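Local coordinates for cupin type-2 domain-containing protein (Burkholderia xenovorans, PDB 2O8Q) that is of unknown function but has a cupin-like fold and binds a nickel ion through three histidines, at residues Trp74-Tyr79 / Glu103-Asp108; Thr60-Phe65 / Gly120-Val125. One frame throughout, in Å; residues are numbered along the deposited sequence.

Overall arrangement
Both contacts pair antiparallel strands of a cupin-like fold, and they flank the nickel ion. Contact 2 (60-65 with 120-125) supplies one of the three metal ligands, H61; H59 and H101 complete the histidine set. Contact 1 (74-79 with 103-108) binds no metal itself, but the side chain of F77 comes to about 6 Å from the nickel. H101 lies on the same strand, 101-106, that carries E103 to H106 of contact 1. The centres of contacts 1 and 2 are 19 Å apart. The nearest atoms of contacts 1 and 2 are about 8 Å apart, so the two do not touch. In sequence, both segments of contact 1 fall between the two segments of contact 2.

Contact 1 (Trp74-Tyr79 / Glu103-Asp108); sequences WVEFEY and ELRHSD
W74 packs its indole against S107 and H106, at one end of an antiparallel strand pair. CB of S107 sits over the five-membered ring of W74, 3.5 Å from its centroid, in a CH-pi contact. The backbone of W74 holds the same serine: W74 N donates to S107 OG at 3.0 Å, and S107 N donates to W74 O. S107 OG is also bonded to D109.

Two residues along the same strand, E76 reaches across to R105. Its CB lies near R105 O and R105 CG. E76 CG is anti to the backbone N (chi1 -171°), and the extended chain runs beside R105, pointing the same way. E76 CG and CD brush L104 CD1. At the tip, E76 OE1 accepts a hydrogen bond from R105 NH1 at 2.9 Å, part of a salt bridge. OE1 lies at the guanidinium edge, but the carboxylate is turned 69° from that plane.

On the other face, E103 CG packs 3.8 Å from V75 CG2. E103 OE2 accepts a hydrogen bond from H106 ND1 at 2.6 Å.

E76 N donates to R105 O, and L104 N donates to E76 O at 2.7 Å. E76 is thus bonded to two successive residues of the partner strand, a classic beta bulge in the three-stranded antiparallel sheet of this cupin-like fold.

Contact 2 (Thr60-Phe65 / Gly120-Val125); sequences THTVGF and GFATSV. With NI (nickel (II) ion), chain C.
The nickel site of this cupin-like fold is reached here through H61, on a short two-stranded antiparallel sheet. H61 NE2 binds the nickel at 2.1 Å. H59, H101 and three waters are the other ligands.

Two neighbours fix the H61 ring. F121 turns an edge toward its face in an offset edge-to-face pair, with ring planes at 75°; F121 CE2 comes 3.5 Å from H61 ND1. T123 OG1 lies in the imidazole plane and accepts a hydrogen bond from H61 ND1 at 2.8 Å. T123 OG1 is anti to the carbonyl carbon (chi1 -63°), which carries it alongside the histidine. T123 is therefore a second-shell residue that positions a metal ligand. With ND1 of H61 donating to T123 OG1, NE2 is left to bind the metal.

T60 and S124 form the hydrogen-bonded pair, joined by T60 N to S124 O and S124 N to T60 O. Beyond it, T62 N donates to A122 O, and A122 N donates to T62 OG1 at 2.9 Å. That hydroxyl is also hydrogen-bonded to T62 of a second subunit, so this edge lies at a subunit interface. T62 O is buried without a partner. V63 CG1 packs 3.5 Å from F121 CG.

On the side of T60 and S124, water 1 links the two hydroxyls, 2.6 Å from T60 OG1 and 3.0 Å from S124 OG.

Contact 1 (Trp74-Tyr79 / Glu103-Asp108)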
# COMPACT_ATOMS: atom_id res chain seq x y z
N TRP A 74 17.27 22.10 -7.31
CA TRP A 74 17.68 21.52 -6.05
C TRP A 74 16.74 21.95 -4.94
O TRP A 74 16.03 22.92 -5.06
CB TRP A 74 19.14 21.92 -5.73
CG TRP A 74 19.40 23.41 -5.59
CD1 TRP A 74 19.99 24.23 -6.51
CD2 TRP A 74 19.07 24.27 -4.46
NE1 TRP A 74 20.04 25.52 -6.05
CE2 TRP A 74 19.49 25.58 -4.80
CE3 TRP A 74 18.48 24.06 -3.20
CZ2 TRP A 74 19.31 26.65 -3.95
CZ3 TRP A 74 18.30 25.15 -2.36
CH2 TRP A 74 18.72 26.41 -2.74
N VAL A 75 16.69 21.15 -3.89
CA VAL A 75 15.83 21.46 -2.75
C VAL A 75 16.53 20.90 -1.50
O VAL A 75 17.15 19.84 -1.55
CB VAL A 75 14.44 20.83 -2.90
CG1 VAL A 75 14.52 19.30 -3.14
CG2 VAL A 75 13.53 21.16 -1.73
N GLU A 76 16.46 21.65 -0.39
CA GLU A 76 17.04 21.22 0.89
C GLU A 76 15.89 21.00 1.88
O GLU A 76 15.06 21.90 2.14
CB GLU A 76 18.01 22.28 1.42
CG GLU A 76 18.81 21.84 2.63
CD GLU A 76 19.81 22.84 3.09
OE1 GLU A 76 19.45 24.03 3.16
OE2 GLU A 76 20.98 22.43 3.37
N PHE A 77 15.86 19.78 2.42
CA PHE A 77 14.92 19.36 3.43
C PHE A 77 15.66 19.19 4.74
O PHE A 77 16.91 19.17 4.81
CB PHE A 77 14.37 17.98 3.05
CG PHE A 77 13.52 17.98 1.79
CD1 PHE A 77 12.46 18.85 1.67
CD2 PHE A 77 13.74 17.06 0.78
CE1 PHE A 77 11.65 18.84 0.52
CE2 PHE A 77 12.91 17.01 -0.35
CZ PHE A 77 11.88 17.89 -0.48
N GLU A 78 14.92 19.14 5.84
CA GLU A 78 15.49 18.82 7.13
C GLU A 78 14.56 17.82 7.80
O GLU A 78 13.34 17.98 7.77
CB GLU A 78 15.68 20.05 8.03
CG GLU A 78 16.49 19.74 9.26
CD GLU A 78 16.62 20.91 10.22
OE1 GLU A 78 16.18 22.03 9.88
OE2 GLU A 78 17.20 20.70 11.32
N TYR A 79 15.17 16.80 8.39
CA TYR A 79 14.45 15.71 8.99
C TYR A 79 14.78 15.56 10.44
O TYR A 79 15.91 15.80 10.84
CB TYR A 79 14.76 14.38 8.30
CG TYR A 79 14.29 14.41 6.89
CD1 TYR A 79 12.93 14.17 6.53
CD2 TYR A 79 15.19 14.69 5.83
CE1 TYR A 79 12.51 14.28 5.25
CE2 TYR A 79 14.74 14.79 4.55
CZ TYR A 79 13.41 14.52 4.24
OH TYR A 79 12.97 14.63 2.96
N GLU A 103 10.95 21.94 4.78
CA GLU A 103 11.71 22.33 3.60
C GLU A 103 12.40 23.64 3.90
O GLU A 103 11.75 24.59 4.29
CB GLU A 103 10.83 22.54 2.37
CG GLU A 103 11.65 22.75 1.11
CD GLU A 103 11.31 24.05 0.40
OE1 GLU A 103 10.12 24.48 0.42
OE2 GLU A 103 12.24 24.66 -0.16
N LEU A 104 13.73 23.65 3.76
CA LEU A 104 14.52 24.82 4.12
C LEU A 104 14.63 25.87 3.02
O LEU A 104 14.59 27.06 3.29
CB LEU A 104 15.90 24.40 4.56
CG LEU A 104 15.98 23.51 5.80
CD1 LEU A 104 17.46 23.23 6.19
CD2 LEU A 104 15.28 24.17 6.99
N ARG A 105 14.77 25.41 1.79
CA ARG A 105 14.98 26.31 0.65
C ARG A 105 15.00 25.49 -0.60
O ARG A 105 15.25 24.28 -0.55
CB ARG A 105 16.31 27.09 0.80
CG ARG A 105 17.54 26.26 1.22
CD ARG A 105 18.79 27.07 1.45
NE ARG A 105 18.66 28.11 2.45
CZ ARG A 105 18.77 27.91 3.77
NH1 ARG A 105 18.97 26.69 4.23
NH2 ARG A 105 18.68 28.92 4.61
N HIS A 106 14.81 26.15 -1.74
CA HIS A 106 14.89 25.47 -3.04
C HIS A 106 15.27 26.44 -4.15
O HIS A 106 15.16 27.65 -4.03
CB HIS A 106 13.58 24.76 -3.39
CG HIS A 106 12.43 25.69 -3.44
ND1 HIS A 106 11.65 25.93 -2.33
CD2 HIS A 106 11.94 26.48 -4.43
CE1 HIS A 106 10.72 26.83 -2.64
NE2 HIS A 106 10.88 27.17 -3.91
N SER A 107 15.68 25.86 -5.27
CA SER A 107 16.00 26.62 -6.44
C SER A 107 14.73 27.11 -7.19
O SER A 107 13.66 26.54 -7.07
CB SER A 107 16.88 25.80 -7.38
OG SER A 107 16.14 24.75 -7.99
N ASP A 108 14.91 28.19 -7.97
CA ASP A 108 13.82 28.75 -8.74
C ASP A 108 13.31 27.80 -9.79
O ASP A 108 12.16 27.94 -10.21
CB ASP A 108 14.24 30.01 -9.49
CG ASP A 108 14.37 31.19 -8.59
OD1 ASP A 108 13.80 31.16 -7.46
OD2 ASP A 108 15.04 32.16 -9.06

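Contact 2 (Thr60-Phe65 / Gly120-Val125)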
# COMPACT_ATOMS: atom_id res chain seq x y z
N THR A 60 4.24 17.26 9.60
CA THR A 60 4.09 15.87 9.26
C THR A 60 2.92 15.72 8.29
O THR A 60 2.02 16.55 8.22
CB THR A 60 3.78 15.00 10.50
OG1 THR A 60 2.49 15.37 11.04
CG2 THR A 60 4.83 15.19 11.58
N HIS A 61 2.94 14.61 7.58
CA HIS A 61 1.84 14.23 6.69
C HIS A 61 1.28 12.88 7.10
O HIS A 61 2.04 11.99 7.46
CB HIS A 61 2.29 14.16 5.24
CG HIS A 61 3.01 15.38 4.78
ND1 HIS A 61 2.40 16.61 4.63
CD2 HIS A 61 4.31 15.55 4.44
CE1 HIS A 61 3.31 17.50 4.24
NE2 HIS A 61 4.48 16.89 4.13
N THR A 62 -0.04 12.72 6.95
CA THR A 62 -0.68 11.43 7.30
C THR A 62 -0.61 10.46 6.12
O THR A 62 -1.60 10.14 5.48
CB THR A 62 -2.16 11.62 7.82
OG1 THR A 62 -3.02 12.08 6.75
CG2 THR A 62 -2.20 12.52 8.93
N VAL A 63 0.58 10.03 5.79
CA VAL A 63 0.82 9.22 4.64
C VAL A 63 1.35 7.87 5.07
O VAL A 63 2.00 7.76 6.17
CB VAL A 63 1.89 9.86 3.69
CG1 VAL A 63 1.32 11.07 3.09
CG2 VAL A 63 3.25 10.11 4.36
N GLY A 64 1.08 6.85 4.26
CA GLY A 64 1.78 5.62 4.38
C GLY A 64 3.03 6.06 3.56
O GLY A 64 3.89 6.83 4.03
N PHE A 65 3.01 5.76 2.29
CA PHE A 65 4.16 5.79 1.44
C PHE A 65 4.38 7.22 0.96
O PHE A 65 3.41 7.90 0.56
CB PHE A 65 3.94 4.88 0.23
CG PHE A 65 5.10 4.84 -0.69
CD1 PHE A 65 6.29 4.24 -0.28
CD2 PHE A 65 5.05 5.47 -1.91
CE1 PHE A 65 7.40 4.24 -1.09
CE2 PHE A 65 6.18 5.46 -2.74
CZ PHE A 65 7.31 4.84 -2.34
N GLY A 120 -5.05 11.83 -0.67
CA GLY A 120 -5.65 12.88 0.17
C GLY A 120 -5.16 12.86 1.60
O GLY A 120 -5.93 12.78 2.54
N PHE A 121 -3.84 12.97 1.78
CA PHE A 121 -3.27 13.07 3.14
C PHE A 121 -3.50 14.44 3.82
O PHE A 121 -3.65 15.51 3.16
CB PHE A 121 -1.81 12.71 3.11
CG PHE A 121 -0.97 13.59 2.22
CD1 PHE A 121 -0.81 13.34 0.88
CD2 PHE A 121 -0.37 14.73 2.75
CE1 PHE A 121 -0.05 14.18 0.08
CE2 PHE A 121 0.38 15.55 1.96
CZ PHE A 121 0.55 15.26 0.60
N ALA A 122 -3.54 14.42 5.15
CA ALA A 122 -3.59 15.66 5.92
C ALA A 122 -2.14 16.09 6.29
O ALA A 122 -1.21 15.31 6.22
CB ALA A 122 -4.44 15.47 7.20
N THR A 123 -1.99 17.38 6.62
CA THR A 123 -0.69 17.93 7.04
C THR A 123 -0.89 18.64 8.36
O THR A 123 -1.84 19.39 8.52
CB THR A 123 -0.18 18.89 5.95
OG1 THR A 123 0.05 18.16 4.72
CG2 THR A 123 1.13 19.57 6.40
N SER A 124 -0.02 18.36 9.32
CA SER A 124 -0.10 18.98 10.63
C SER A 124 1.18 19.70 10.96
O SER A 124 2.24 19.17 10.73
CB SER A 124 -0.41 17.94 11.72
OG SER A 124 -1.53 17.14 11.36
N VAL A 125 1.08 20.91 11.52
CA VAL A 125 2.27 21.63 11.96
C VAL A 125 2.72 21.00 13.28
O VAL A 125 1.87 20.66 14.11
CB VAL A 125 1.96 23.16 12.11
CG1 VAL A 125 3.12 23.89 12.69
CG2 VAL A 125 1.59 23.75 10.74
NI NI C . 6.22 17.98 3.83
O HOH W 1 0.06 14.90 10.16
O HOH W 2 6.61 16.66 2.21
O HOH W 3 5.18 19.35 2.54
O HOH W 4 7.96 19.09 3.22